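Side-chain contacts in peptide ABC transporter permease (Staphylococcus hominis, PDB 6EXS), which probably carries peptides, including the thioalcohol-conjugated peptide precursor of human underarm malodour, across the bacterial membrane as a POT-family member of the Major Facilitator Superfamily: residues 269-274 / 431-436; 70-75 / 254-259; 171-176 / 330-335. All blocks are in the same frame, centred on the assembly; numbering follows the deposited sequence.

Interaction 1 of 3, residues 269-274 / 431-436. With OLC ((2R)-2,3-dihydroxypropyl (9Z)-octadec-9-enoate), chain D.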
loop_
_atom_site.group_PDB
_atom_site.type_symbol
_atom_site.label_atom_id
_atom_site.label_comp_id
_atom_site.label_asym_id
_atom_site.label_seq_id
_atom_site.Cartn_x
_atom_site.Cartn_y
_atom_site.Cartn_z
ATOM N N THR A 269 -21.249 1.160 8.772
ATOM C CA THR A 269 -22.476 1.762 9.312
ATOM C C THR A 269 -23.364 2.307 8.188
ATOM O O THR A 269 -24.543 1.960 8.155
ATOM C CB THR A 269 -22.158 2.796 10.407
ATOM O OG1 THR A 269 -21.385 2.167 11.434
ATOM C CG2 THR A 269 -23.405 3.416 11.017
ATOM N N THR A 270 -22.799 3.120 7.259
ATOM C CA THR A 270 -23.511 3.701 6.099
ATOM C C THR A 270 -24.162 2.621 5.219
ATOM O O THR A 270 -25.293 2.803 4.770
ATOM C CB THR A 270 -22.561 4.602 5.282
ATOM O OG1 THR A 270 -22.075 5.651 6.121
ATOM C CG2 THR A 270 -23.223 5.204 4.052
ATOM N N MET A 271 -23.447 1.505 4.988
ATOM C CA MET A 271 -23.922 0.395 4.169
ATOM C C MET A 271 -25.014 -0.426 4.849
ATOM O O MET A 271 -26.005 -0.764 4.197
ATOM C CB MET A 271 -22.758 -0.482 3.695
ATOM C CG MET A 271 -21.969 0.161 2.584
ATOM S SD MET A 271 -20.841 -0.973 1.762
ATOM C CE MET A 271 -19.423 -0.848 2.838
ATOM N N LEU A 272 -24.863 -0.711 6.157
ATOM C CA LEU A 272 -25.856 -1.471 6.925
ATOM C C LEU A 272 -27.128 -0.656 7.218
ATOM O O LEU A 272 -28.158 -1.243 7.567
ATOM C CB LEU A 272 -25.256 -2.021 8.242
ATOM C CG LEU A 272 -24.169 -3.115 8.169
ATOM C CD1 LEU A 272 -23.465 -3.256 9.504
ATOM C CD2 LEU A 272 -24.741 -4.467 7.745
ATOM N N ARG A 273 -27.055 0.688 7.075
ATOM C CA ARG A 273 -28.161 1.620 7.342
ATOM C C ARG A 273 -28.870 2.156 6.088
ATOM O O ARG A 273 -29.948 2.750 6.208
ATOM C CB ARG A 273 -27.682 2.786 8.223
ATOM C CG ARG A 273 -27.904 2.555 9.712
ATOM C CD ARG A 273 -27.018 3.422 10.589
ATOM N NE ARG A 273 -27.127 4.855 10.294
ATOM C CZ ARG A 273 -27.972 5.687 10.893
ATOM N NH1 ARG A 273 -28.807 5.242 11.825
ATOM N NH2 ARG A 273 -27.994 6.972 10.562
ATOM N N SER A 274 -28.275 1.949 4.897
ATOM C CA SER A 274 -28.818 2.414 3.617
ATOM C C SER A 274 -30.205 1.841 3.288
ATOM O O SER A 274 -30.493 0.690 3.616
ATOM C CB SER A 274 -27.841 2.125 2.484
ATOM O OG SER A 274 -28.242 2.779 1.290
ATOM N N ALA A 431 -18.105 1.370 -5.261
ATOM C CA ALA A 431 -16.932 2.212 -4.997
ATOM C C ALA A 431 -16.653 2.280 -3.487
ATOM O O ALA A 431 -15.495 2.411 -3.083
ATOM C CB ALA A 431 -17.158 3.610 -5.549
ATOM N N GLN A 432 -17.723 2.190 -2.662
ATOM C CA GLN A 432 -17.660 2.191 -1.199
ATOM C C GLN A 432 -17.090 0.871 -0.675
ATOM O O GLN A 432 -16.326 0.883 0.292
ATOM C CB GLN A 432 -19.036 2.487 -0.589
ATOM C CG GLN A 432 -19.442 3.959 -0.714
ATOM C CD GLN A 432 -20.292 4.271 -1.928
ATOM O OE1 GLN A 432 -20.115 3.726 -3.030
ATOM N NE2 GLN A 432 -21.228 5.189 -1.754
ATOM N N MET A 433 -17.436 -0.261 -1.327
ATOM C CA MET A 433 -16.904 -1.580 -0.974
ATOM C C MET A 433 -15.432 -1.666 -1.397
ATOM O O MET A 433 -14.652 -2.373 -0.757
ATOM C CB MET A 433 -17.728 -2.704 -1.616
ATOM C CG MET A 433 -17.597 -4.038 -0.904
ATOM S SD MET A 433 -18.329 -4.036 0.750
ATOM C CE MET A 433 -18.161 -5.746 1.161
ATOM N N MET A 434 -15.051 -0.920 -2.462
ATOM C CA MET A 434 -13.673 -0.822 -2.952
ATOM C C MET A 434 -12.807 -0.144 -1.875
ATOM O O MET A 434 -11.629 -0.491 -1.720
ATOM C CB MET A 434 -13.616 -0.030 -4.265
ATOM C CG MET A 434 -13.870 -0.874 -5.484
ATOM S SD MET A 434 -13.530 0.022 -7.017
ATOM C CE MET A 434 -11.763 -0.266 -7.179
ATOM N N SER A 435 -13.424 0.794 -1.108
ATOM C CA SER A 435 -12.811 1.525 0.002
ATOM C C SER A 435 -12.556 0.631 1.216
ATOM O O SER A 435 -11.517 0.805 1.842
ATOM C CB SER A 435 -13.658 2.727 0.410
ATOM O OG SER A 435 -13.625 3.762 -0.558
ATOM N N VAL A 436 -13.469 -0.324 1.547
ATOM C CA VAL A 436 -13.287 -1.190 2.725
ATOM C C VAL A 436 -12.123 -2.199 2.533
ATOM O O VAL A 436 -11.396 -2.419 3.505
ATOM C CB VAL A 436 -14.560 -1.875 3.306
ATOM C CG1 VAL A 436 -15.610 -0.850 3.732
ATOM C CG2 VAL A 436 -15.153 -2.909 2.361
HETATM C C24 OLC D . -17.657 8.410 -1.706
HETATM C C6 OLC D . -11.645 16.416 -1.086
HETATM C C5 OLC D . -12.736 15.837 -0.201
HETATM C C4 OLC D . -13.906 15.249 -0.972
HETATM C C3 OLC D . -15.043 14.738 -0.103
HETATM C C2 OLC D . -14.882 13.285 0.339
HETATM C C21 OLC D . -15.926 10.187 -1.345
HETATM C C1 OLC D . -15.870 12.342 -0.287
HETATM C C22 OLC D . -16.850 9.188 -0.688
HETATM O O19 OLC D . -16.971 12.652 -0.665
HETATM O O25 OLC D . -18.496 7.445 -1.086
HETATM O O23 OLC D . -16.068 8.282 0.094
HETATM O O20 OLC D . -15.369 11.096 -0.362
#

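Interaction 2 of 3, residues 70-75 / 254-259. With OLC ((2R)-2,3-dihydroxypropyl (9Z)-octadec-9-enoate), chain C.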
loop_
_atom_site.group_PDB
_atom_site.type_symbol
_atom_site.label_atom_id
_atom_site.label_comp_id
_atom_site.label_asym_id
_atom_site.label_seq_id
_atom_site.Cartn_x
_atom_site.Cartn_y
_atom_site.Cartn_z
ATOM N N ILE A 70 -1.254 7.468 2.253
ATOM C CA ILE A 70 -1.271 7.205 0.809
ATOM C C ILE A 70 -2.555 6.460 0.401
ATOM O O ILE A 70 -3.208 6.868 -0.557
ATOM C CB ILE A 70 0.034 6.495 0.336
ATOM C CG1 ILE A 70 1.164 7.523 0.184
ATOM C CG2 ILE A 70 -0.186 5.700 -0.978
ATOM C CD1 ILE A 70 2.466 6.999 0.362
ATOM N N TYR A 71 -2.932 5.420 1.173
ATOM C CA TYR A 71 -4.118 4.591 0.959
ATOM C C TYR A 71 -5.416 5.320 1.326
ATOM O O TYR A 71 -6.410 5.144 0.622
ATOM C CB TYR A 71 -3.970 3.231 1.678
ATOM C CG TYR A 71 -2.959 2.327 0.996
ATOM C CD1 TYR A 71 -1.595 2.477 1.225
ATOM C CD2 TYR A 71 -3.361 1.377 0.063
ATOM C CE1 TYR A 71 -0.654 1.709 0.541
ATOM C CE2 TYR A 71 -2.428 0.592 -0.621
ATOM C CZ TYR A 71 -1.073 0.761 -0.374
ATOM O OH TYR A 71 -0.131 -0.006 -1.025
ATOM N N MET A 72 -5.399 6.169 2.396
ATOM C CA MET A 72 -6.555 6.977 2.842
ATOM C C MET A 72 -6.917 8.064 1.833
ATOM O O MET A 72 -8.098 8.311 1.606
ATOM C CB MET A 72 -6.281 7.638 4.202
ATOM C CG MET A 72 -6.815 6.873 5.385
ATOM S SD MET A 72 -6.102 7.495 6.924
ATOM C CE MET A 72 -6.239 6.065 7.929
ATOM N N SER A 73 -5.911 8.715 1.230
ATOM C CA SER A 73 -6.120 9.787 0.253
ATOM C C SER A 73 -6.684 9.312 -1.117
ATOM O O SER A 73 -7.094 10.161 -1.912
ATOM C CB SER A 73 -4.845 10.600 0.066
ATOM O OG SER A 73 -3.841 9.818 -0.555
ATOM N N SER A 74 -6.718 7.986 -1.395
ATOM C CA SER A 74 -7.300 7.468 -2.646
ATOM C C SER A 74 -8.822 7.668 -2.641
ATOM O O SER A 74 -9.423 7.770 -3.705
ATOM C CB SER A 74 -6.968 5.997 -2.853
ATOM O OG SER A 74 -7.584 5.216 -1.847
ATOM N N ILE A 75 -9.428 7.722 -1.440
ATOM C CA ILE A 75 -10.854 7.981 -1.220
ATOM C C ILE A 75 -11.205 9.386 -1.794
ATOM O O ILE A 75 -11.961 9.418 -2.769
ATOM C CB ILE A 75 -11.281 7.781 0.277
ATOM C CG1 ILE A 75 -10.934 6.355 0.803
ATOM C CG2 ILE A 75 -12.756 8.129 0.465
ATOM C CD1 ILE A 75 -11.020 6.154 2.329
ATOM N N ASN A 254 -1.605 10.259 16.087
ATOM C CA ASN A 254 -2.868 10.107 16.828
ATOM C C ASN A 254 -4.077 10.408 15.942
ATOM O O ASN A 254 -5.065 9.677 16.007
ATOM C CB ASN A 254 -2.897 10.960 18.086
ATOM C CG ASN A 254 -1.917 10.526 19.145
ATOM O OD1 ASN A 254 -1.590 9.341 19.290
ATOM N ND2 ASN A 254 -1.436 11.486 19.917
ATOM N N THR A 255 -3.985 11.459 15.094
ATOM C CA THR A 255 -5.038 11.858 14.149
ATOM C C THR A 255 -5.328 10.710 13.168
ATOM O O THR A 255 -6.487 10.335 12.988
ATOM C CB THR A 255 -4.642 13.169 13.432
ATOM O OG1 THR A 255 -4.538 14.217 14.394
ATOM C CG2 THR A 255 -5.627 13.572 12.337
ATOM N N VAL A 256 -4.262 10.147 12.569
ATOM C CA VAL A 256 -4.299 9.052 11.600
ATOM C C VAL A 256 -4.746 7.743 12.296
ATOM O O VAL A 256 -5.397 6.917 11.663
ATOM C CB VAL A 256 -2.953 8.964 10.815
ATOM C CG1 VAL A 256 -2.913 7.774 9.852
ATOM C CG2 VAL A 256 -2.687 10.264 10.056
ATOM N N LEU A 257 -4.474 7.595 13.615
ATOM C CA LEU A 257 -4.946 6.444 14.396
ATOM C C LEU A 257 -6.475 6.545 14.488
ATOM O O LEU A 257 -7.166 5.557 14.227
ATOM C CB LEU A 257 -4.311 6.398 15.810
ATOM C CG LEU A 257 -4.886 5.377 16.813
ATOM C CD1 LEU A 257 -4.753 3.952 16.312
ATOM C CD2 LEU A 257 -4.220 5.502 18.160
ATOM N N VAL A 258 -6.992 7.754 14.804
ATOM C CA VAL A 258 -8.426 8.034 14.892
ATOM C C VAL A 258 -9.087 7.718 13.542
ATOM O O VAL A 258 -10.044 6.938 13.509
ATOM C CB VAL A 258 -8.715 9.474 15.407
ATOM C CG1 VAL A 258 -10.166 9.873 15.179
ATOM C CG2 VAL A 258 -8.359 9.606 16.884
ATOM N N LEU A 259 -8.512 8.250 12.432
ATOM C CA LEU A 259 -8.981 8.030 11.059
ATOM C C LEU A 259 -9.007 6.556 10.651
ATOM O O LEU A 259 -9.974 6.113 10.041
ATOM C CB LEU A 259 -8.171 8.860 10.053
ATOM C CG LEU A 259 -8.556 10.330 9.916
ATOM C CD1 LEU A 259 -7.550 11.067 9.075
ATOM C CD2 LEU A 259 -9.930 10.486 9.308
HETATM C C10 OLC C . -6.684 14.591 -0.878
HETATM C C9 OLC C . -6.357 14.845 0.384
HETATM C C11 OLC C . -6.133 13.522 -1.779
HETATM C C8 OLC C . -5.349 14.130 1.237
HETATM C C24 OLC C . -14.672 10.829 4.461
HETATM C C12 OLC C . -6.451 13.760 -3.247
HETATM C C7 OLC C . -5.840 13.874 2.662
HETATM C C6 OLC C . -5.402 12.526 3.215
HETATM C C5 OLC C . -6.151 12.054 4.455
HETATM C C4 OLC C . -7.638 11.795 4.265
HETATM C C3 OLC C . -8.213 10.840 5.299
HETATM C C2 OLC C . -9.719 10.974 5.509
HETATM C C21 OLC C . -12.577 11.493 3.212
HETATM C C1 OLC C . -10.567 10.732 4.293
HETATM C C22 OLC C . -13.704 10.493 3.348
HETATM O O19 OLC C . -10.257 10.034 3.364
HETATM O O25 OLC C . -15.796 9.957 4.428
HETATM O O23 OLC C . -14.413 10.463 2.110
HETATM O O20 OLC C . -11.733 11.392 4.385
#

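Interaction 3 of 3, residues 171-176 / 330-335. With C3H (2-[[(2~{R})-2-azanyl-3-[(3~{S})-3-methyl-1-oxidanyl-hexan-3-yl]sulfanyl-propanoyl]amino]ethanoic acid), chain O.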
loop_
_atom_site.group_PDB
_atom_site.type_symbol
_atom_site.label_atom_id
_atom_site.label_comp_id
_atom_site.label_asym_id
_atom_site.label_seq_id
_atom_site.Cartn_x
_atom_site.Cartn_y
_atom_site.Cartn_z
ATOM N N HIS A 171 23.158 0.660 -3.483
ATOM C CA HIS A 171 24.443 1.338 -3.676
ATOM C C HIS A 171 24.458 2.725 -3.032
ATOM O O HIS A 171 25.421 3.053 -2.345
ATOM C CB HIS A 171 24.806 1.441 -5.171
ATOM C CG HIS A 171 25.966 2.354 -5.442
ATOM N ND1 HIS A 171 27.261 2.026 -5.040
ATOM C CD2 HIS A 171 25.987 3.580 -6.019
ATOM C CE1 HIS A 171 28.021 3.050 -5.396
ATOM N NE2 HIS A 171 27.305 4.011 -5.987
ATOM N N PHE A 172 23.389 3.531 -3.246
ATOM C CA PHE A 172 23.281 4.888 -2.713
ATOM C C PHE A 172 23.199 4.924 -1.195
ATOM O O PHE A 172 23.727 5.852 -0.591
ATOM C CB PHE A 172 22.128 5.640 -3.363
ATOM C CG PHE A 172 22.347 5.940 -4.822
ATOM C CD1 PHE A 172 21.999 5.012 -5.800
ATOM C CD2 PHE A 172 22.873 7.159 -5.223
ATOM C CE1 PHE A 172 22.192 5.291 -7.151
ATOM C CE2 PHE A 172 23.052 7.445 -6.578
ATOM C CZ PHE A 172 22.709 6.506 -7.535
ATOM N N VAL A 173 22.577 3.894 -0.577
ATOM C CA VAL A 173 22.513 3.725 0.882
ATOM C C VAL A 173 23.934 3.367 1.362
ATOM O O VAL A 173 24.409 3.963 2.331
ATOM C CB VAL A 173 21.469 2.665 1.335
ATOM C CG1 VAL A 173 21.309 2.664 2.855
ATOM C CG2 VAL A 173 20.121 2.887 0.655
ATOM N N ASP A 174 24.624 2.438 0.652
ATOM C CA ASP A 174 26.002 2.023 0.975
ATOM C C ASP A 174 27.001 3.194 0.993
ATOM O O ASP A 174 27.754 3.317 1.954
ATOM C CB ASP A 174 26.483 0.912 0.020
ATOM C CG ASP A 174 25.878 -0.460 0.262
ATOM O OD1 ASP A 174 25.358 -0.694 1.374
ATOM O OD2 ASP A 174 25.979 -1.322 -0.644
ATOM N N ILE A 175 26.994 4.061 -0.043
ATOM C CA ILE A 175 27.885 5.228 -0.133
ATOM C C ILE A 175 27.313 6.452 0.611
ATOM O O ILE A 175 27.956 7.505 0.627
ATOM C CB ILE A 175 28.315 5.570 -1.600
ATOM C CG1 ILE A 175 27.113 6.017 -2.475
ATOM C CG2 ILE A 175 29.099 4.418 -2.232
ATOM C CD1 ILE A 175 27.463 6.745 -3.766
ATOM N N ARG A 176 26.117 6.312 1.223
ATOM C CA ARG A 176 25.411 7.349 2.006
ATOM C C ARG A 176 25.027 8.595 1.150
ATOM O O ARG A 176 24.956 9.717 1.654
ATOM C CB ARG A 176 26.196 7.740 3.298
ATOM C CG ARG A 176 26.610 6.571 4.203
ATOM C CD ARG A 176 25.438 5.967 4.957
ATOM N NE ARG A 176 25.871 4.984 5.952
ATOM C CZ ARG A 176 25.652 3.673 5.874
ATOM N NH1 ARG A 176 26.073 2.868 6.837
ATOM N NH2 ARG A 176 24.988 3.161 4.847
ATOM N N PHE A 330 24.213 -9.201 2.494
ATOM C CA PHE A 330 22.852 -8.815 2.148
ATOM C C PHE A 330 22.629 -7.344 2.535
ATOM O O PHE A 330 22.736 -6.992 3.709
ATOM C CB PHE A 330 21.841 -9.735 2.861
ATOM C CG PHE A 330 20.424 -9.659 2.334
ATOM C CD1 PHE A 330 20.022 -10.445 1.260
ATOM C CD2 PHE A 330 19.486 -8.826 2.932
ATOM C CE1 PHE A 330 18.713 -10.375 0.774
ATOM C CE2 PHE A 330 18.179 -8.760 2.450
ATOM C CZ PHE A 330 17.798 -9.538 1.377
ATOM N N GLY A 331 22.386 -6.500 1.540
ATOM C CA GLY A 331 22.120 -5.085 1.750
ATOM C C GLY A 331 20.747 -4.883 2.358
ATOM O O GLY A 331 19.770 -5.480 1.889
ATOM N N GLU A 332 20.666 -4.054 3.422
ATOM C CA GLU A 332 19.448 -3.780 4.208
ATOM C C GLU A 332 18.240 -3.388 3.367
ATOM O O GLU A 332 17.138 -3.791 3.732
ATOM C CB GLU A 332 19.687 -2.764 5.342
ATOM C CG GLU A 332 20.209 -1.404 4.909
ATOM C CD GLU A 332 21.714 -1.240 4.898
ATOM O OE1 GLU A 332 22.398 -2.012 4.189
ATOM O OE2 GLU A 332 22.210 -0.299 5.560
ATOM N N ALA A 333 18.429 -2.664 2.234
ATOM C CA ALA A 333 17.308 -2.272 1.359
ATOM C C ALA A 333 16.735 -3.430 0.533
ATOM O O ALA A 333 15.581 -3.350 0.109
ATOM C CB ALA A 333 17.697 -1.114 0.454
ATOM N N LEU A 334 17.512 -4.523 0.355
ATOM C CA LEU A 334 17.092 -5.722 -0.384
ATOM C C LEU A 334 16.019 -6.544 0.338
ATOM O O LEU A 334 15.358 -7.356 -0.302
ATOM C CB LEU A 334 18.287 -6.594 -0.783
ATOM C CG LEU A 334 18.852 -6.300 -2.163
ATOM C CD1 LEU A 334 19.892 -5.221 -2.111
ATOM C CD2 LEU A 334 19.450 -7.540 -2.764
ATOM N N PHE A 335 15.796 -6.297 1.645
ATOM C CA PHE A 335 14.714 -6.927 2.413
ATOM C C PHE A 335 13.346 -6.588 1.793
ATOM O O PHE A 335 12.420 -7.378 1.942
ATOM C CB PHE A 335 14.704 -6.414 3.859
ATOM C CG PHE A 335 15.688 -7.045 4.808
ATOM C CD1 PHE A 335 15.757 -8.429 4.949
ATOM C CD2 PHE A 335 16.481 -6.258 5.635
ATOM C CE1 PHE A 335 16.644 -9.012 5.856
ATOM C CE2 PHE A 335 17.359 -6.843 6.552
ATOM C CZ PHE A 335 17.443 -8.213 6.646
HETATM O O2 C3H O . 3.341 -3.346 -3.876
HETATM C C11 C3H O . 3.599 -4.496 -3.885
HETATM O O3 C3H O . 2.741 -5.418 -4.150
HETATM C C10 C3H O . 4.937 -5.079 -3.535
HETATM N N1 C3H O . 5.685 -4.272 -2.601
HETATM C C9 C3H O . 5.518 -4.391 -1.295
HETATM O O1 C3H O . 4.420 -4.384 -0.758
HETATM C C8 C3H O . 6.730 -4.560 -0.439
HETATM N N C3H O . 7.911 -4.181 -1.202
HETATM C C7 C3H O . 6.655 -3.660 0.796
HETATM S S C3H O . 6.191 -4.435 2.368
HETATM C C3 C3H O . 7.506 -5.630 2.957
HETATM C C4 C3H O . 8.715 -4.794 3.288
HETATM C C5 C3H O . 7.702 -6.675 1.851
HETATM C C6 C3H O . 8.866 -7.628 1.998
HETATM O O C3H O . 9.783 -7.507 0.961
HETATM C C2 C3H O . 7.046 -6.374 4.208
HETATM C C1 C3H O . 6.917 -7.881 4.063
HETATM C C C3H O . 6.474 -8.523 5.349
#

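Interaction 1 of 3, residues 269-274 / 431-436
M271 ends in a methyl group that settles between V436 and M433: its CE lies 3.9 Å from V436 CG1 and 4.0 Å from M433 SD. This is a helix-helix contact of a POT transporter. M271 sits near the end of helix 249-273, probably the second of the two extra helices that bacterial POT proteins carry between their six-helix bundles, and the other two residues sit on helix 430-451 of the C-terminal bundle. The short axes run at 141° to each other, closer to antiparallel than parallel, and come no closer than 11.5 Å, so long side chains have to span the gap. M271 does most of this. It runs out extended until its last torsion (chi3 -86°) turns CE aside toward helix 430-451. M433 crosses it at about a right angle. M433 CG lies anti to the backbone N (chi1 -158°) and the chain then turns about the CB-CG bond, which brings its sulfur within 4.1 Å of M271 SD.

A second shell closes round this apolar core. F429 and V285 pack on M271, while F288 covers M433 and V436. R282 NE hydrogen-bonds to L272 O, tying the end of helix 249-273 to helix 279-302. Q432, one residue before M433, faces a bound monoolein, whose hydroxyl O25 lies 3.6 Å from Q432 NE2.

Interaction 2 of 3, residues 70-75 / 254-259
From helix 56-72, the side chain of M72 reaches across to L259 and V256, and a lipid lies beside its root. CB is first, 3.9 Å from C3 in the chain of the bound monoolein. CG carries the side chain onward, with the torsions beyond it near extended (chi2 166°, chi3 -154°), so the group reaches straight out toward helix 249-273. SD comes next and lies 4.0 Å from L259 CB, the two side chains meeting at a slant. CE goes furthest, up against the backbone of the facing helix: L259 C and V256 O are each 3.9 Å from it, and V256 CG1 is a little further off at 4.2 Å.

Helix 56-72 belongs to the N-terminal bundle of the Major Facilitator fold. Helix 249-273 is probably one of the pair inserted between the two bundles in bacterial POT proteins, and through M72 it leans on that N-terminal bundle. V256 widens the contact by packing on V65, A68 and L69 of helix 56-72, and L263 covers M72 from one turn further along helix 249-273.

The lipid bridges both sides. L259 CD1 touches the same C3 at 3.8 Å, while I75 CG2 approaches the lipid's glycerol hydroxyl O23 to 3.3 Å.

Interaction 3 of 3, residues 171-176 / 330-335
E332 OE2 lies obliquely to the R176 guanidinium, 4.5 Å from R176 NH2, too far for a salt bridge. At its edge, and nearly in its plane, the guanidinium has V173 O, which takes a 2.7 Å bond from R176 NH2. That donor stands well above the carbonyl plane, and R176 N bonds to the same oxygen from the opposite face. Helix 147-174 ends in a Schellman motif, R176 having the positive phi of 63°; the side-chain NH2 bond adds to it. R176 NE donates a hydrogen bond to Q49 OE1, so the guanidinium is held at two points. One face of the F335 ring carries F330 CE2, 3.5 Å above the plane, and F335 also meets the Y403 ring.

The E332 side chain is bent, its CG between backbone N and carbonyl carbon (chi1 58°) and the chain turning again at chi2, which lays OE2 4.1 Å from V173 CG1. Its other oxygen, OE1, comes within 4.3 Å of D174 OD1. R329 forms salt bridges to both acids, and Q170 NE2 hydrogen-bonds to both oxygens.

F335 O accepts a 2.8 Å bond from the ligand hydroxyl, so the segment also borders the peptide pocket. R329 and Q170, shared by the two acids, probably offset the repulsion of D174 and E332 and tie helix 147-174 in the N-terminal half to the 330-335 loop in the C-terminal half.

In the fold
Interactions 1 and 2 are neighbours, with centres 17 Å apart. Both use helix 249-273, interaction 2 near its start and interaction 1 near its end, and S435 OG touches I75 CG1 between them. That helix contacts helix 56-72 of the N-terminal bundle and helix 430-451 of the C-terminal one. Along the chain, interaction 2 closes before interaction 1 opens, whereas the segments of interaction 3 alternate with those of both. Interaction 3 joins helix 147-174 to the loop before helix 338-357, its centre 30 Å from that of interaction 2 and 42 Å from that of interaction 1, beyond the chain's centre from the latter. The halves are thus linked indirectly through helix 249-273, directly in interaction 3.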